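Local coordinates for protein protease Do-like 2, chloroplastic (Arabidopsis thaliana, PDB 4FLN) that acts as a chloroplast serine protease, making the primary cleavage of the photodamaged D1 protein of plant photosystem II, at residues 45-53 against 155-164. Numbering follows the deposited sequence.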
loop_
_atom_site.group_PDB
_atom_site.type_symbol
_atom_site.label_atom_id
_atom_site.label_comp_id
_atom_site.label_asym_id
_atom_site.label_seq_id
_atom_site.Cartn_x
_atom_site.Cartn_y
_atom_site.Cartn_z
ATOM N N SER B 45 -28.887 14.534 36.684
ATOM C CA SER B 45 -29.300 13.385 37.479
ATOM C C SER B 45 -29.284 12.132 36.619
ATOM O O SER B 45 -28.972 11.043 37.101
ATOM C CB SER B 45 -30.704 13.602 38.039
ATOM O OG SER B 45 -31.662 13.644 36.996
ATOM N N PHE B 46 -29.626 12.301 35.344
ATOM C CA PHE B 46 -29.698 11.190 34.402
ATOM C C PHE B 46 -28.319 10.620 34.138
ATOM O O PHE B 46 -28.128 9.405 34.142
ATOM C CB PHE B 46 -30.349 11.622 33.083
ATOM C CG PHE B 46 -31.832 11.858 33.186
ATOM C CD1 PHE B 46 -32.682 10.844 33.597
ATOM C CD2 PHE B 46 -32.376 13.089 32.860
ATOM C CE1 PHE B 46 -34.049 11.056 33.696
ATOM C CE2 PHE B 46 -33.744 13.304 32.952
ATOM C CZ PHE B 46 -34.579 12.284 33.372
ATOM N N LEU B 47 -27.355 11.505 33.912
ATOM C CA LEU B 47 -25.989 11.082 33.641
ATOM C C LEU B 47 -25.397 10.338 34.835
ATOM O O LEU B 47 -24.430 9.584 34.698
ATOM C CB LEU B 47 -25.117 12.286 33.282
ATOM C CG LEU B 47 -25.712 13.269 32.274
ATOM C CD1 LEU B 47 -24.622 14.152 31.705
ATOM C CD2 LEU B 47 -26.435 12.538 31.153
ATOM N N ASN B 48 -25.988 10.545 36.006
ATOM C CA ASN B 48 -25.493 9.915 37.224
ATOM C C ASN B 48 -25.849 8.435 37.292
ATOM O O ASN B 48 -25.322 7.686 38.120
ATOM C CB ASN B 48 -25.986 10.666 38.463
ATOM C CG ASN B 48 -25.134 11.885 38.779
ATOM O OD1 ASN B 48 -24.100 11.775 39.439
ATOM N ND2 ASN B 48 -25.560 13.053 38.303
ATOM N N ALA B 49 -26.733 8.015 36.399
ATOM C CA ALA B 49 -27.120 6.619 36.330
ATOM C C ALA B 49 -26.177 5.838 35.428
ATOM O O ALA B 49 -26.240 4.612 35.376
ATOM C CB ALA B 49 -28.540 6.500 35.829
ATOM N N VAL B 50 -25.313 6.553 34.710
ATOM C CA VAL B 50 -24.386 5.924 33.770
ATOM C C VAL B 50 -23.090 5.597 34.483
ATOM O O VAL B 50 -22.621 6.369 35.314
ATOM C CB VAL B 50 -24.085 6.818 32.543
ATOM C CG1 VAL B 50 -23.240 6.071 31.522
ATOM C CG2 VAL B 50 -25.365 7.286 31.905
ATOM N N VAL B 51 -22.517 4.449 34.146
ATOM C CA VAL B 51 -21.346 3.925 34.837
ATOM C C VAL B 51 -20.248 3.560 33.840
ATOM O O VAL B 51 -20.535 3.166 32.711
ATOM C CB VAL B 51 -21.739 2.677 35.664
ATOM C CG1 VAL B 51 -20.563 1.749 35.842
ATOM C CG2 VAL B 51 -22.338 3.081 37.002
ATOM N N LYS B 52 -18.992 3.704 34.248
ATOM C CA LYS B 52 -17.878 3.267 33.416
ATOM C C LYS B 52 -17.497 1.829 33.775
ATOM O O LYS B 52 -17.546 1.433 34.946
ATOM C CB LYS B 52 -16.677 4.211 33.552
ATOM C CG LYS B 52 -15.492 3.848 32.650
ATOM C CD LYS B 52 -14.477 4.981 32.547
ATOM C CE LYS B 52 -13.404 4.670 31.503
ATOM N NZ LYS B 52 -12.607 5.862 31.080
ATOM N N VAL B 53 -17.130 1.046 32.767
ATOM C CA VAL B 53 -16.899 -0.383 32.957
ATOM C C VAL B 53 -15.468 -0.772 32.663
ATOM O O VAL B 53 -14.994 -0.605 31.540
ATOM C CB VAL B 53 -17.804 -1.228 32.028
ATOM C CG1 VAL B 53 -17.448 -2.696 32.126
ATOM C CG2 VAL B 53 -19.269 -1.003 32.359
ATOM N N VAL B 155 -25.124 8.464 25.891
ATOM C CA VAL B 155 -24.236 8.815 26.999
ATOM C C VAL B 155 -23.292 7.671 27.374
ATOM O O VAL B 155 -23.717 6.525 27.537
ATOM C CB VAL B 155 -25.044 9.214 28.243
ATOM C CG1 VAL B 155 -24.126 9.487 29.407
ATOM C CG2 VAL B 155 -25.891 10.440 27.941
ATOM N N GLY B 156 -22.012 7.982 27.527
ATOM C CA GLY B 156 -21.027 6.958 27.820
ATOM C C GLY B 156 -19.656 7.490 28.183
ATOM O O GLY B 156 -19.453 8.695 28.314
ATOM N N TYR B 157 -18.706 6.583 28.354
ATOM C CA TYR B 157 -17.357 6.976 28.715
ATOM C C TYR B 157 -16.373 6.662 27.599
ATOM O O TYR B 157 -16.033 5.506 27.382
ATOM C CB TYR B 157 -16.932 6.278 30.008
ATOM C CG TYR B 157 -17.766 6.693 31.195
ATOM C CD1 TYR B 157 -17.348 7.715 32.034
ATOM C CD2 TYR B 157 -18.978 6.080 31.464
ATOM C CE1 TYR B 157 -18.112 8.110 33.111
ATOM C CE2 TYR B 157 -19.751 6.467 32.540
ATOM C CZ TYR B 157 -19.312 7.485 33.361
ATOM O OH TYR B 157 -20.070 7.877 34.443
ATOM N N PRO B 158 -15.880 7.704 26.910
ATOM C CA PRO B 158 -14.944 7.501 25.797
ATOM C C PRO B 158 -13.712 6.741 26.264
ATOM O O PRO B 158 -13.418 6.723 27.463
ATOM C CB PRO B 158 -14.529 8.928 25.417
ATOM C CG PRO B 158 -15.539 9.826 26.035
ATOM C CD PRO B 158 -16.043 9.128 27.251
ATOM N N LEU B 159 -13.006 6.108 25.334
ATOM C CA LEU B 159 -11.719 5.511 25.656
ATOM C C LEU B 159 -10.760 6.622 26.071
ATOM O O LEU B 159 -10.601 7.611 25.356
ATOM C CB LEU B 159 -11.176 4.733 24.460
ATOM C CG LEU B 159 -12.038 3.533 24.066
ATOM C CD1 LEU B 159 -11.250 2.530 23.256
ATOM C CD2 LEU B 159 -12.571 2.870 25.312
ATOM N N GLY B 160 -10.143 6.472 27.239
ATOM C CA GLY B 160 -9.255 7.492 27.768
ATOM C C GLY B 160 -10.015 8.572 28.513
ATOM O O GLY B 160 -11.182 8.829 28.224
ATOM N N GLY B 161 -9.355 9.207 29.476
ATOM C CA GLY B 161 -9.968 10.280 30.240
ATOM C C GLY B 161 -10.951 9.800 31.298
ATOM O O GLY B 161 -11.464 8.683 31.227
ATOM N N ASP B 162 -11.215 10.661 32.276
ATOM C CA ASP B 162 -12.064 10.329 33.418
ATOM C C ASP B 162 -13.510 10.815 33.257
ATOM O O ASP B 162 -14.348 10.614 34.146
ATOM C CB ASP B 162 -11.475 10.939 34.697
ATOM C CG ASP B 162 -9.968 11.120 34.623
ATOM O OD1 ASP B 162 -9.236 10.160 34.949
ATOM O OD2 ASP B 162 -9.512 12.226 34.252
ATOM N N THR B 163 -13.805 11.444 32.123
ATOM C CA THR B 163 -15.024 12.238 31.987
ATOM C C THR B 163 -16.081 11.606 31.079
ATOM O O THR B 163 -15.759 10.916 30.115
ATOM C CB THR B 163 -14.672 13.686 31.526
ATOM O OG1 THR B 163 -14.831 14.583 32.625
ATOM C CG2 THR B 163 -15.543 14.164 30.365
ATOM N N ILE B 164 -17.347 11.846 31.395
ATOM C CA ILE B 164 -18.448 11.321 30.595
ATOM C C ILE B 164 -18.693 12.178 29.350
ATOM O O ILE B 164 -18.485 13.389 29.379
ATOM C CB ILE B 164 -19.742 11.259 31.425
ATOM C CG1 ILE B 164 -20.447 9.917 31.227
ATOM C CG2 ILE B 164 -20.657 12.423 31.079
ATOM C CD1 ILE B 164 -21.669 9.732 32.109
#
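The phenolic OH of Y157 donates a hydrogen bond of 3.1 Å to the backbone O of V50, approaching from above the carbonyl plane, 59° out of it. To reach that carbonyl the tyrosine ring lies along the backbone from V50 to K52, with an aliphatic group over each face. K52 covers one of them: its CB sits 3.7 Å from the ring centroid and only 15° off the normal, a CH-pi contact, while I164 CG1 from the tyrosine's own segment lies against the opposite face. With CG anti to the backbone N (chi1 -177°) and the remaining chain extended, K52 runs on past Y157 CB and carries NZ to the loop 158-161, where it stands 3.0 Å from G161 O.

Beside the ring the contact turns aliphatic. V50 CG2 meets V155 CG1 at 3.6 Å, V50 CB packs on I164 CD1 at 3.8 Å, and L47 CD2 touches V155 CG2 at 3.9 Å. L47 also opens the type I turn that leads into strand 50-57.

The contact joins strand 50-57 and the turn before it, in one six-stranded barrel of the trypsin-like protease domain, to the end of strand 151-156 and the following loop, in the other; G156 lies about 8 Å from the side chain of S200, the probable charge-relay serine. The loop after Y157 also faces a second subunit, whose R173 bonds to G160 O. A buried phenol thus has its hydroxyl satisfied by a main-chain carbonyl and its ring held between aliphatic groups, which probably limits rotation of the ring where the barrels meet.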